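Local coordinates for protein carboxynorspermidine decarboxylase (Campylobacter jejuni subsp. jejuni 81116, PDB 3N29) that probably uses pyridoxal 5'-phosphate to decarboxylate carboxynorspermidine, yielding the polyamine norspermidine, at residues L49-A62 with F79-L92. Residues are numbered along the deposited sequence; the frame is centred on the assembly and turned at random.
Sequences LEEDKLRKNCELLA and FAFSGAMKIVGEYL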
# COMPACT_ATOMS: atom_id res chain seq x y z
N LEU A 49 4.55 14.27 13.95
CA LEU A 49 4.83 15.53 13.23
C LEU A 49 5.25 16.60 14.21
O LEU A 49 4.65 16.70 15.28
CB LEU A 49 3.61 15.96 12.48
CG LEU A 49 3.59 17.36 11.82
CD1 LEU A 49 4.39 17.33 10.63
CD2 LEU A 49 2.20 17.63 11.36
N GLU A 50 6.25 17.39 13.83
CA GLU A 50 6.81 18.40 14.71
C GLU A 50 6.34 19.75 14.21
O GLU A 50 6.65 20.14 13.10
CB GLU A 50 8.31 18.28 14.80
CG GLU A 50 8.76 16.95 15.40
CD GLU A 50 10.25 16.72 15.27
OE1 GLU A 50 11.05 17.59 15.71
OE2 GLU A 50 10.65 15.67 14.73
N GLU A 51 5.51 20.41 15.01
CA GLU A 51 4.94 21.70 14.63
C GLU A 51 6.00 22.70 14.22
O GLU A 51 5.84 23.39 13.20
CB GLU A 51 3.99 22.24 15.72
CG GLU A 51 3.46 23.61 15.41
CD GLU A 51 2.44 24.10 16.44
OE1 GLU A 51 2.13 23.38 17.41
OE2 GLU A 51 1.97 25.23 16.24
N ASP A 52 7.06 22.83 15.01
CA ASP A 52 8.11 23.78 14.73
C ASP A 52 8.73 23.60 13.33
O ASP A 52 9.05 24.57 12.65
CB ASP A 52 9.25 23.76 15.79
CG ASP A 52 8.83 24.38 17.17
OD1 ASP A 52 7.90 25.24 17.22
OD2 ASP A 52 9.39 23.95 18.21
N LYS A 53 8.94 22.34 12.91
CA LYS A 53 9.51 22.06 11.59
C LYS A 53 8.53 22.34 10.50
O LYS A 53 8.90 22.89 9.43
CB LYS A 53 9.91 20.58 11.51
CG LYS A 53 10.93 20.19 12.61
CD LYS A 53 12.36 20.38 12.20
CE LYS A 53 13.35 19.73 13.27
NZ LYS A 53 13.07 18.26 13.49
N LEU A 54 7.26 21.98 10.71
CA LEU A 54 6.23 22.26 9.74
C LEU A 54 6.13 23.78 9.53
O LEU A 54 6.04 24.30 8.38
CB LEU A 54 4.88 21.78 10.20
CG LEU A 54 3.63 22.05 9.34
CD1 LEU A 54 3.87 21.50 7.90
CD2 LEU A 54 2.32 21.54 9.88
N ARG A 55 6.11 24.49 10.64
CA ARG A 55 6.00 25.97 10.53
C ARG A 55 7.16 26.62 9.79
O ARG A 55 6.90 27.57 9.07
CB ARG A 55 5.75 26.63 11.91
CG ARG A 55 4.36 26.47 12.44
CD ARG A 55 4.16 27.19 13.81
NE ARG A 55 2.83 27.01 14.33
CZ ARG A 55 1.79 27.74 13.93
NH1 ARG A 55 1.96 28.68 12.99
NH2 ARG A 55 0.62 27.55 14.47
N LYS A 56 8.38 26.14 9.98
CA LYS A 56 9.56 26.59 9.25
C LYS A 56 9.40 26.38 7.75
O LYS A 56 9.71 27.26 6.96
CB LYS A 56 10.84 25.88 9.75
CG LYS A 56 11.38 26.57 11.04
CD LYS A 56 12.68 25.99 11.60
CE LYS A 56 13.69 27.11 12.02
NZ LYS A 56 13.07 28.33 12.71
N ASN A 57 8.96 25.18 7.34
CA ASN A 57 8.65 24.98 5.92
C ASN A 57 7.57 25.91 5.37
O ASN A 57 7.71 26.46 4.29
CB ASN A 57 8.16 23.50 5.65
CG ASN A 57 9.25 22.46 5.86
OD1 ASN A 57 10.37 22.76 6.17
ND2 ASN A 57 8.89 21.19 5.70
N CYS A 58 6.49 26.09 6.09
CA CYS A 58 5.43 26.93 5.67
C CYS A 58 5.81 28.41 5.63
O CYS A 58 5.36 29.10 4.70
CB CYS A 58 4.22 26.72 6.52
SG CYS A 58 3.42 25.03 6.21
N GLU A 59 6.60 28.85 6.58
CA GLU A 59 7.13 30.24 6.58
C GLU A 59 7.82 30.51 5.25
O GLU A 59 7.56 31.52 4.59
CB GLU A 59 8.17 30.46 7.68
CG GLU A 59 7.59 30.68 9.03
CD GLU A 59 8.64 30.68 10.20
OE1 GLU A 59 9.86 30.72 9.96
OE2 GLU A 59 8.22 30.64 11.37
N LEU A 60 8.69 29.56 4.85
CA LEU A 60 9.45 29.64 3.64
C LEU A 60 8.58 29.66 2.39
O LEU A 60 8.81 30.49 1.50
CB LEU A 60 10.56 28.54 3.59
CG LEU A 60 11.49 28.51 2.38
CD1 LEU A 60 12.31 29.90 2.26
CD2 LEU A 60 12.47 27.31 2.45
N LEU A 61 7.58 28.78 2.32
CA LEU A 61 6.63 28.74 1.20
C LEU A 61 5.78 30.02 1.17
O LEU A 61 5.47 30.55 0.10
CB LEU A 61 5.69 27.51 1.31
CG LEU A 61 6.46 26.15 1.27
CD1 LEU A 61 5.54 25.03 1.66
CD2 LEU A 61 6.98 25.96 -0.12
N ALA A 62 5.36 30.48 2.33
CA ALA A 62 4.69 31.82 2.43
C ALA A 62 5.60 32.97 1.94
O ALA A 62 5.11 33.86 1.28
CB ALA A 62 4.18 32.09 3.86
N PHE A 79 0.72 14.95 1.51
CA PHE A 79 0.70 15.41 2.89
C PHE A 79 -0.71 15.88 3.21
O PHE A 79 -1.18 16.83 2.59
CB PHE A 79 1.69 16.56 3.09
CG PHE A 79 1.77 17.09 4.48
CD1 PHE A 79 2.60 16.52 5.42
CD2 PHE A 79 1.01 18.18 4.89
CE1 PHE A 79 2.70 17.06 6.70
CE2 PHE A 79 1.08 18.69 6.21
CZ PHE A 79 1.93 18.12 7.10
N ALA A 80 -1.38 15.15 4.13
CA ALA A 80 -2.75 15.47 4.44
C ALA A 80 -2.96 15.37 5.94
O ALA A 80 -4.01 14.91 6.38
CB ALA A 80 -3.67 14.52 3.67
N PHE A 81 -1.96 15.73 6.73
CA PHE A 81 -2.00 15.41 8.20
C PHE A 81 -3.11 16.23 8.86
O PHE A 81 -3.00 17.44 8.97
CB PHE A 81 -0.65 15.74 8.80
CG PHE A 81 -0.39 15.12 10.15
CD1 PHE A 81 0.27 13.93 10.26
CD2 PHE A 81 -0.77 15.77 11.32
CE1 PHE A 81 0.55 13.37 11.53
CE2 PHE A 81 -0.50 15.23 12.54
CZ PHE A 81 0.16 14.01 12.63
N SER A 82 -4.18 15.57 9.30
CA SER A 82 -5.43 16.26 9.60
C SER A 82 -5.16 17.26 10.73
O SER A 82 -5.62 18.41 10.69
CB SER A 82 -6.47 15.22 9.99
OG SER A 82 -6.04 14.55 11.15
N GLY A 83 -4.33 16.85 11.68
CA GLY A 83 -3.98 17.70 12.80
C GLY A 83 -3.18 18.93 12.51
O GLY A 83 -2.97 19.76 13.39
N ALA A 84 -2.73 19.06 11.28
CA ALA A 84 -1.84 20.14 10.88
C ALA A 84 -2.50 21.04 9.85
O ALA A 84 -1.91 22.00 9.42
CB ALA A 84 -0.61 19.55 10.27
N MET A 85 -3.70 20.69 9.37
CA MET A 85 -4.30 21.44 8.28
C MET A 85 -4.56 22.92 8.69
O MET A 85 -4.34 23.81 7.92
CB MET A 85 -5.54 20.76 7.78
CG MET A 85 -5.24 19.38 7.08
SD MET A 85 -4.32 19.55 5.51
CE MET A 85 -5.72 19.92 4.66
N LYS A 86 -4.99 23.18 9.93
CA LYS A 86 -5.26 24.57 10.28
C LYS A 86 -3.95 25.37 10.34
O LYS A 86 -3.90 26.57 9.91
CB LYS A 86 -6.04 24.65 11.58
CG LYS A 86 -6.38 26.09 11.92
CD LYS A 86 -7.20 26.26 13.17
CE LYS A 86 -7.53 27.77 13.29
NZ LYS A 86 -8.70 27.99 14.14
N ILE A 87 -2.88 24.72 10.82
CA ILE A 87 -1.57 25.35 10.86
C ILE A 87 -1.11 25.68 9.44
O ILE A 87 -0.72 26.81 9.12
CB ILE A 87 -0.52 24.45 11.52
CG1 ILE A 87 -0.78 24.37 13.02
CG2 ILE A 87 0.90 24.98 11.29
CD1 ILE A 87 -0.09 23.17 13.63
N VAL A 88 -1.19 24.70 8.57
CA VAL A 88 -0.80 24.97 7.17
C VAL A 88 -1.64 26.15 6.58
O VAL A 88 -1.16 27.03 5.84
CB VAL A 88 -0.89 23.73 6.33
CG1 VAL A 88 -0.67 24.12 4.84
CG2 VAL A 88 0.17 22.66 6.78
N GLY A 89 -2.93 26.17 6.89
CA GLY A 89 -3.77 27.31 6.38
C GLY A 89 -3.44 28.73 6.83
O GLY A 89 -3.97 29.71 6.30
N GLU A 90 -2.59 28.83 7.83
CA GLU A 90 -2.12 30.13 8.31
C GLU A 90 -1.20 30.70 7.30
O GLU A 90 -1.01 31.93 7.20
CB GLU A 90 -1.34 29.95 9.62
CG GLU A 90 -2.18 29.60 10.79
CD GLU A 90 -1.39 29.57 12.07
OE1 GLU A 90 -0.40 30.35 12.20
OE2 GLU A 90 -1.73 28.76 12.93
N TYR A 91 -0.60 29.79 6.53
CA TYR A 91 0.41 30.18 5.61
C TYR A 91 0.06 30.07 4.13
O TYR A 91 0.44 30.92 3.39
CB TYR A 91 1.66 29.38 5.88
CG TYR A 91 2.23 29.42 7.24
CD1 TYR A 91 3.24 30.32 7.58
CD2 TYR A 91 1.84 28.50 8.21
CE1 TYR A 91 3.78 30.35 8.85
CE2 TYR A 91 2.36 28.53 9.47
CZ TYR A 91 3.33 29.43 9.79
OH TYR A 91 3.87 29.46 11.04
N LEU A 92 -0.63 29.02 3.71
CA LEU A 92 -0.87 28.74 2.30
C LEU A 92 -2.30 29.17 1.93
O LEU A 92 -3.09 29.47 2.79
CB LEU A 92 -0.66 27.22 2.06
CG LEU A 92 0.67 26.64 2.42
CD1 LEU A 92 0.75 25.16 1.80
CD2 LEU A 92 1.76 27.53 1.92
O HOH W 1 5.72 31.28 11.47
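The side chain of Tyr91 is a knob set into a hole on helix 51-62 formed by Arg55, Cys58, Glu59 and Ala62, joining two neighbouring helices on the outside of the beta/alpha barrel, between which the chain runs through barrel strand 71-75. The axes of helices 51-62 and 85-91 run nearly parallel, 27° apart and 9.3 Å at closest approach. Cys58 CB lies over one face of the phenol in a CH-pi contact, 3.6 Å from the ring centroid, while Ala62 CB borders the ring edge and the Glu59 chain runs alongside.

Deeper in, Leu54 splits its two methyls between neighbours: CD1 leans on Phe79, whose side chain is about 7 Å from the bound pyridoxal phosphate, and CD2 drops into a hollow between Ala84, Ile87 and Val88, 3.6 Å from Ala84 CB. The anti chi1 of Leu49 (171°) carries its CD2 over a face of Phe81. Val274 of helix 272-275 packs against Leu54 and Phe79 as well.

At the partly exposed side of the interface Arg55 stretches across Ile87, whose CG2 sits over the centre of the guanidinium. Arg55 NE donates to the anti lone pair of Glu51 OE2 at 2.7 Å, as part of a salt bridge, and Glu90 receives NH1 and NH2 end-on, one oxygen each. Arg55 NH1 also donates to Tyr91 OH at 2.8 Å, and a water 2.6 Å from that hydroxyl donates to Glu59 OE2.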